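Side-chain contacts in dihydropyrimidinase (PDB 2FTW), which catalyses the reversible, zinc-dependent hydrolytic ring opening of 5,6-dihydrouracil and 5,6-dihydrothymine, the second step of reductive pyrimidine degradation: residues 169-174 with 233-238; 371-376 with 403-408; 388-393 with 397-402. All coordinates share one frame; numbering follows the deposited sequence. Where two conformers were deposited one is given.

Contact 1 (169-174 with 233-238); sequences VTDQEM and IVIADS
Ile235 points its CD1 methyl at the gap between Asp171 and Met174, two side chains from the first turn of helix 171-184. CD1 makes the closest touches, 3.9 Å from Asp171 OD1 and 4.1 Å from Met174 SD, and CG2 packs more loosely along CG of Met174. In both pairs the side chains run at about a right angle to each other. Met174 has CG anti to its backbone N (chi1 173°); an extended chain carries SD to the methyl, and the bend at chi3 turns CE aside. Thr170 and Glu173 form a capping box at the start of this helix, in which Thr170 N donates to Glu173 OE1 at 3.0 Å. Both helices belong to the amidohydrolase (beta/alpha)8-barrel domain, and the Met174 side chain lies about 8 Å from that of the zinc ligand His191. Asp171 is engaged on both oxygens. The touch itself is van der Waals, but Arg231, one turn earlier on Ile235's own helix, adds a salt bridge to OD1 between the same two helices; the carboxylate is probably stabilised as an anion by Arg231, with Asn194 of the second subunit holding OD2.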
# COMPACT_ATOMS: atom_id res chain seq x y z
N VAL A 169 3.25 8.16 -29.68
CA VAL A 169 2.64 6.94 -30.22
C VAL A 169 1.37 6.61 -29.44
O VAL A 169 1.22 7.00 -28.28
CB VAL A 169 3.62 5.69 -30.23
CG1 VAL A 169 4.68 5.85 -31.30
CG2 VAL A 169 4.27 5.46 -28.86
N THR A 170 0.45 5.91 -30.09
CA THR A 170 -0.80 5.49 -29.48
C THR A 170 -0.62 4.14 -28.79
O THR A 170 0.43 3.52 -28.90
CB THR A 170 -1.92 5.38 -30.54
OG1 THR A 170 -1.58 4.35 -31.49
CG2 THR A 170 -2.11 6.71 -31.28
N ASP A 171 -1.66 3.69 -28.10
CA ASP A 171 -1.61 2.40 -27.41
C ASP A 171 -1.41 1.24 -28.38
O ASP A 171 -0.75 0.26 -28.06
CB ASP A 171 -2.89 2.19 -26.58
CG ASP A 171 -2.86 2.95 -25.27
OD1 ASP A 171 -1.84 3.63 -24.98
OD2 ASP A 171 -3.87 2.86 -24.52
N GLN A 172 -1.98 1.38 -29.57
CA GLN A 172 -1.98 0.33 -30.57
C GLN A 172 -0.59 0.21 -31.19
O GLN A 172 -0.11 -0.90 -31.45
CB GLN A 172 -3.02 0.67 -31.63
CG GLN A 172 -3.40 -0.48 -32.53
CD GLN A 172 -4.10 -0.01 -33.79
OE1 GLN A 172 -3.57 0.82 -34.53
NE2 GLN A 172 -5.29 -0.55 -34.04
N GLU A 173 0.02 1.35 -31.44
CA GLU A 173 1.39 1.41 -31.94
C GLU A 173 2.36 0.87 -30.90
O GLU A 173 3.19 0.02 -31.21
CB GLU A 173 1.76 2.84 -32.33
CG GLU A 173 1.02 3.34 -33.56
CD GLU A 173 1.34 4.80 -33.89
OE1 GLU A 173 1.31 5.65 -32.98
OE2 GLU A 173 1.60 5.09 -35.09
N MET A 174 2.24 1.37 -29.66
CA MET A 174 3.11 0.94 -28.57
C MET A 174 3.03 -0.58 -28.39
O MET A 174 4.05 -1.25 -28.22
CB MET A 174 2.75 1.67 -27.27
CG MET A 174 3.50 1.16 -26.03
SD MET A 174 3.34 2.24 -24.60
CE MET A 174 4.55 3.50 -24.98
N ILE A 233 3.60 -0.07 -18.64
CA ILE A 233 3.88 -1.33 -17.99
C ILE A 233 2.75 -2.37 -18.23
O ILE A 233 3.02 -3.56 -18.44
CB ILE A 233 4.10 -1.16 -16.47
CG1 ILE A 233 5.25 -0.18 -16.19
CG2 ILE A 233 4.42 -2.49 -15.85
CD1 ILE A 233 5.43 0.15 -14.70
N VAL A 234 1.50 -1.94 -18.20
CA VAL A 234 0.37 -2.87 -18.42
C VAL A 234 0.43 -3.48 -19.83
O VAL A 234 0.18 -4.67 -20.02
CB VAL A 234 -0.99 -2.15 -18.17
CG1 VAL A 234 -2.16 -2.93 -18.81
CG2 VAL A 234 -1.20 -1.97 -16.67
N ILE A 235 0.73 -2.65 -20.82
CA ILE A 235 0.88 -3.09 -22.21
C ILE A 235 2.09 -4.02 -22.34
O ILE A 235 2.01 -5.07 -22.98
CB ILE A 235 1.03 -1.87 -23.16
CG1 ILE A 235 -0.27 -1.05 -23.16
CG2 ILE A 235 1.41 -2.31 -24.59
CD1 ILE A 235 -0.17 0.28 -23.90
N ALA A 236 3.20 -3.63 -21.74
CA ALA A 236 4.41 -4.45 -21.77
C ALA A 236 4.24 -5.80 -21.08
O ALA A 236 4.73 -6.83 -21.56
CB ALA A 236 5.56 -3.69 -21.16
N ASP A 237 3.55 -5.80 -19.94
CA ASP A 237 3.28 -7.06 -19.25
C ASP A 237 2.37 -7.99 -20.08
O ASP A 237 2.54 -9.22 -20.03
CB ASP A 237 2.71 -6.81 -17.85
CG ASP A 237 2.61 -8.08 -17.03
OD1 ASP A 237 3.60 -8.86 -16.98
OD2 ASP A 237 1.54 -8.32 -16.44
N SER A 238 1.44 -7.42 -20.84
CA SER A 238 0.56 -8.23 -21.70
C SER A 238 1.33 -8.91 -22.83
O SER A 238 1.14 -10.09 -23.10
CB SER A 238 -0.56 -7.37 -22.27
OG SER A 238 -1.32 -6.81 -21.20

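Contact 2 (371-376 with 403-408); sequences CQFVRA and VIWDPN
Phe373 and Trp405 both carry CG anti to the backbone N, with chi1 at 171° and -168°, and these torsions send the two aromatic side chains across the gap between helix 370-384 and strand 402-406 until their far ends meet. The closest atoms are Phe373 CZ, at the end of the phenyl ring, and Trp405 CH2, at the outer corner of the indole's benzo ring, 4.3 Å apart. CZ stands above the plane of the indole, offset toward the rim of its ring. The two six-membered rings have their centroids 5.6 Å from each other and their planes inclined at 48°, an oblique pairing that is neither a stack nor a T-shaped contact. The indole nitrogen, on the five-membered ring, lies well away from the meeting point, so the touch is made purely by carbon. Both residues are buried, and the pair is a small example of how a helix and a strand can be joined by long aromatic side chains while their backbones stay well apart. At the corner the chain takes at 407 and 408, Asp406 OD1 accepts from Asn408 N at 3.0 Å, forming an Asx turn. A third aromatic completes the cluster: Trp359 of helix 354-363 meets Phe373 edge-to-face and also reaches the Trp405 ring, while Met355 of the same helix touches both. Leu59 likewise packs on both partners; it comes from strand 57-64, which pairs with strand 402-406 and, in the sheet of the amidohydrolase barrel, with strand 94-101. The pair thus bridges helix 370-384 to the sheet, with helix 354-363 covering it through Trp359 and Met355.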
# COMPACT_ATOMS: atom_id res chain seq x y z
N CYS A 371 28.64 -0.69 -1.91
CA CYS A 371 28.27 -1.68 -2.95
C CYS A 371 26.98 -1.32 -3.70
O CYS A 371 26.89 -1.47 -4.90
CB CYS A 371 28.15 -3.09 -2.32
SG CYS A 371 29.75 -3.75 -1.74
N GLN A 372 25.97 -0.83 -2.98
CA GLN A 372 24.73 -0.39 -3.62
C GLN A 372 24.97 0.85 -4.49
O GLN A 372 24.24 1.09 -5.46
CB GLN A 372 23.65 -0.10 -2.59
CG GLN A 372 23.26 -1.32 -1.76
CD GLN A 372 22.27 -1.01 -0.66
OE1 GLN A 372 22.29 0.07 -0.07
NE2 GLN A 372 21.40 -1.98 -0.37
N PHE A 373 25.98 1.64 -4.15
CA PHE A 373 26.35 2.78 -5.00
C PHE A 373 26.95 2.33 -6.33
O PHE A 373 26.65 2.90 -7.38
CB PHE A 373 27.31 3.71 -4.24
CG PHE A 373 27.91 4.77 -5.10
CD1 PHE A 373 29.11 4.53 -5.78
CD2 PHE A 373 27.28 6.00 -5.25
CE1 PHE A 373 29.68 5.50 -6.58
CE2 PHE A 373 27.85 6.98 -6.05
CZ PHE A 373 29.07 6.73 -6.71
N VAL A 374 27.80 1.31 -6.30
CA VAL A 374 28.35 0.77 -7.54
C VAL A 374 27.25 0.15 -8.41
O VAL A 374 27.20 0.40 -9.63
CB VAL A 374 29.53 -0.19 -7.24
CG1 VAL A 374 29.92 -0.99 -8.45
CG2 VAL A 374 30.73 0.61 -6.76
N ARG A 375 26.35 -0.62 -7.80
CA ARG A 375 25.19 -1.15 -8.52
C ARG A 375 24.41 -0.05 -9.21
O ARG A 375 24.16 -0.12 -10.40
CB ARG A 375 24.25 -1.87 -7.57
CG ARG A 375 23.16 -2.65 -8.26
CD ARG A 375 21.91 -2.68 -7.45
NE ARG A 375 21.05 -1.55 -7.78
CZ ARG A 375 20.30 -0.89 -6.92
NH1 ARG A 375 20.28 -1.19 -5.62
NH2 ARG A 375 19.56 0.11 -7.37
N ALA A 376 24.02 0.97 -8.44
CA ALA A 376 23.26 2.12 -8.94
C ALA A 376 23.96 2.98 -10.03
O ALA A 376 23.27 3.66 -10.81
CB ALA A 376 22.87 2.99 -7.77
N VAL A 403 37.67 4.08 -11.48
CA VAL A 403 37.64 5.38 -10.81
C VAL A 403 38.24 5.27 -9.42
O VAL A 403 37.79 4.46 -8.61
CB VAL A 403 36.21 5.92 -10.69
CG1 VAL A 403 36.20 7.33 -10.09
CG2 VAL A 403 35.59 5.95 -12.03
N ILE A 404 39.24 6.11 -9.15
CA ILE A 404 39.76 6.29 -7.81
C ILE A 404 38.93 7.35 -7.11
O ILE A 404 39.00 8.54 -7.42
CB ILE A 404 41.25 6.65 -7.83
CG1 ILE A 404 42.02 5.52 -8.53
CG2 ILE A 404 41.76 6.80 -6.41
CD1 ILE A 404 43.46 5.81 -8.76
N TRP A 405 38.14 6.89 -6.15
CA TRP A 405 37.14 7.68 -5.48
C TRP A 405 37.65 8.07 -4.10
O TRP A 405 38.16 7.22 -3.38
CB TRP A 405 35.88 6.82 -5.33
CG TRP A 405 34.70 7.61 -4.90
CD1 TRP A 405 34.25 7.78 -3.63
CD2 TRP A 405 33.86 8.37 -5.74
NE1 TRP A 405 33.16 8.61 -3.62
CE2 TRP A 405 32.90 8.99 -4.91
CE3 TRP A 405 33.81 8.60 -7.12
CZ2 TRP A 405 31.89 9.81 -5.42
CZ3 TRP A 405 32.80 9.42 -7.63
CH2 TRP A 405 31.87 10.02 -6.77
N ASP A 406 37.53 9.34 -3.72
CA ASP A 406 37.91 9.75 -2.37
C ASP A 406 36.67 10.09 -1.58
O ASP A 406 36.11 11.18 -1.76
CB ASP A 406 38.89 10.94 -2.36
CG ASP A 406 39.51 11.19 -0.99
OD1 ASP A 406 38.95 10.75 0.04
OD2 ASP A 406 40.56 11.83 -0.92
N PRO A 407 36.23 9.18 -0.69
CA PRO A 407 34.97 9.40 0.05
C PRO A 407 35.04 10.56 1.06
O PRO A 407 34.01 10.94 1.63
CB PRO A 407 34.75 8.07 0.78
CG PRO A 407 36.11 7.50 0.92
CD PRO A 407 36.87 7.91 -0.30
N ASN A 408 36.24 11.12 1.24
CA ASN A 408 36.50 12.13 2.24
C ASN A 408 36.89 13.49 1.70
O ASN A 408 36.99 14.43 2.46
CB ASN A 408 37.59 11.62 3.19
CG ASN A 408 37.13 10.41 4.00
OD1 ASN A 408 36.07 10.45 4.63
ND2 ASN A 408 37.91 9.33 3.96

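Contact 3 (388-393 with 397-402); sequences YPRKGR and GCDGDI
A compact salt-bridge network closes the loop that carries the chain from helix 370-384 to strand 402-406, with Arg390 and Lys391 on one limb and Asp399 and Asp401 on the other. Its centre is Asp399 OD2, which takes two cationic donors. Lys391 NZ approaches it at 2.7 Å on the anti lone pair, and Arg390 NE reaches it at 3.1 Å from above the carboxylate plane, with a nearly straight N-H...O angle of 169°. The oxygen lies in the guanidinium plane, at its edge, although the two flat groups themselves are turned 71° apart. Arg390 arrives on a fully extended chain, whereas Lys391 folds at chi2 (-60°), which brings its ammonium group round to a second acid: NZ is 2.8 Å from Asp401 OD2, coming from the syn side but somewhat out of plane. Asp127, at the start of strand 127-132, adds a third carboxylate to the same NZ, so this buried amine is probably held firmly in its charged form. Lys391 also touches Phe96 and Ile63 of strands 94-101 and 57-64, and the network thereby joins the loop to barrel strands, away from the annotated sites. Asp399 N donates to Arg390 O at 3.1 Å, and the second limb of this irregular loop contains an inverse gamma turn centred on Gly400. Beside the charges Cys398 SG makes an apolar contact with Pro389 CB at 3.9 Å, while Cys398 CB packs 3.4 Å from the carbonyl oxygen of Arg393. Pro389 follows a cis peptide bond, and its CB sits over the centre of the Tyr388 ring. Tyr388 OH is hydrogen-bonded to Asp21 of the third subunit, and the guanidinium of Arg393 turns away from the second limb to Asp395 and Asp21 of its own chain.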
# COMPACT_ATOMS: atom_id res chain seq x y z
N TYR A 388 27.84 -6.32 -19.36
CA TYR A 388 28.45 -6.88 -18.15
C TYR A 388 29.03 -8.27 -18.48
O TYR A 388 28.42 -9.03 -19.22
CB TYR A 388 27.38 -6.97 -17.08
CG TYR A 388 27.81 -7.45 -15.70
CD1 TYR A 388 28.29 -6.55 -14.75
CD2 TYR A 388 27.67 -8.78 -15.33
CE1 TYR A 388 28.66 -6.98 -13.48
CE2 TYR A 388 28.03 -9.22 -14.05
CZ TYR A 388 28.52 -8.31 -13.13
OH TYR A 388 28.87 -8.74 -11.87
N PRO A 389 30.21 -8.60 -17.92
CA PRO A 389 31.01 -7.83 -16.98
C PRO A 389 32.17 -7.07 -17.65
O PRO A 389 33.06 -6.58 -16.94
CB PRO A 389 31.53 -8.91 -16.05
CG PRO A 389 31.74 -10.10 -16.97
CD PRO A 389 30.88 -9.88 -18.21
N ARG A 390 32.18 -6.97 -18.98
CA ARG A 390 33.15 -6.11 -19.68
C ARG A 390 33.15 -4.71 -19.08
O ARG A 390 34.21 -4.13 -18.84
CB ARG A 390 32.83 -6.02 -21.17
CG ARG A 390 33.60 -4.96 -21.93
CD ARG A 390 33.43 -5.09 -23.44
NE ARG A 390 34.23 -4.10 -24.16
CZ ARG A 390 34.21 -3.91 -25.48
NH1 ARG A 390 33.43 -4.65 -26.27
NH2 ARG A 390 34.99 -2.98 -26.02
N LYS A 391 31.95 -4.17 -18.86
CA LYS A 391 31.75 -2.90 -18.13
C LYS A 391 31.09 -3.19 -16.77
O LYS A 391 30.46 -4.24 -16.58
CB LYS A 391 30.91 -1.93 -18.95
CG LYS A 391 31.51 -1.56 -20.35
CD LYS A 391 32.88 -0.90 -20.27
CE LYS A 391 33.36 -0.44 -21.66
NZ LYS A 391 34.85 -0.29 -21.76
N GLY A 392 31.27 -2.27 -15.83
CA GLY A 392 30.64 -2.39 -14.51
C GLY A 392 31.18 -3.46 -13.56
O GLY A 392 30.49 -3.85 -12.62
N ARG A 393 32.40 -3.92 -13.79
CA ARG A 393 33.02 -4.85 -12.84
C ARG A 393 34.54 -4.81 -12.88
O ARG A 393 35.14 -4.79 -13.95
CB ARG A 393 32.53 -6.28 -13.08
CG ARG A 393 32.99 -7.24 -11.98
CD ARG A 393 32.14 -8.47 -11.90
NE ARG A 393 32.46 -9.29 -10.73
CZ ARG A 393 31.96 -9.14 -9.50
NH1 ARG A 393 31.10 -8.18 -9.20
NH2 ARG A 393 32.34 -9.98 -8.55
N GLY A 397 39.97 -9.96 -16.72
CA GLY A 397 39.36 -10.09 -18.05
C GLY A 397 38.49 -8.92 -18.43
O GLY A 397 38.15 -8.75 -19.62
N CYS A 398 38.14 -8.10 -17.45
CA CYS A 398 37.24 -6.97 -17.65
C CYS A 398 37.98 -5.71 -18.06
O CYS A 398 39.20 -5.60 -17.88
CB CYS A 398 36.41 -6.75 -16.38
SG CYS A 398 35.40 -8.21 -15.96
N ASP A 399 37.26 -4.76 -18.64
CA ASP A 399 37.90 -3.55 -19.14
C ASP A 399 38.48 -2.73 -18.01
O ASP A 399 37.85 -2.55 -16.96
CB ASP A 399 36.94 -2.72 -20.00
CG ASP A 399 36.81 -3.26 -21.42
OD1 ASP A 399 37.37 -4.35 -21.70
OD2 ASP A 399 36.18 -2.58 -22.26
N GLY A 400 39.69 -2.24 -18.25
CA GLY A 400 40.42 -1.44 -17.29
C GLY A 400 39.94 0.00 -17.25
O GLY A 400 40.76 0.92 -17.38
N ASP A 401 38.63 0.18 -17.06
CA ASP A 401 38.00 1.48 -16.77
C ASP A 401 37.71 1.54 -15.26
O ASP A 401 36.83 0.84 -14.76
CB ASP A 401 36.67 1.63 -17.51
CG ASP A 401 36.80 1.52 -19.03
OD1 ASP A 401 37.93 1.65 -19.57
OD2 ASP A 401 35.75 1.32 -19.70
N ILE A 402 38.47 2.37 -14.54
CA ILE A 402 38.41 2.41 -13.08
C ILE A 402 38.44 3.84 -12.54
O ILE A 402 39.16 4.69 -13.05
CB ILE A 402 39.57 1.58 -12.48
CG1 ILE A 402 39.53 0.15 -13.06
CG2 ILE A 402 39.51 1.59 -10.94
CD1 ILE A 402 40.48 -0.86 -12.44

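All three contacts are buried, but they use different chemistry. Contact 1, the farthest from the chain's centre (about 23 Å centre to centre, against 17 and 18 Å), is a thin touch of isoleucine methyls on a methionine and a carboxylate between two helices, with the second subunit packed on it. Contact 2 is wholly aromatic and joins a helix to a sheet strand without help from another chain. Contact 3 is mainly ionic and, like contact 1, lies beside another subunit. It is nested in the connection that contact 2 spans, their centres about 15 Å apart, and its loop leads into the strand of contact 2. Contact 1 lies across the chain's centre from contact 2.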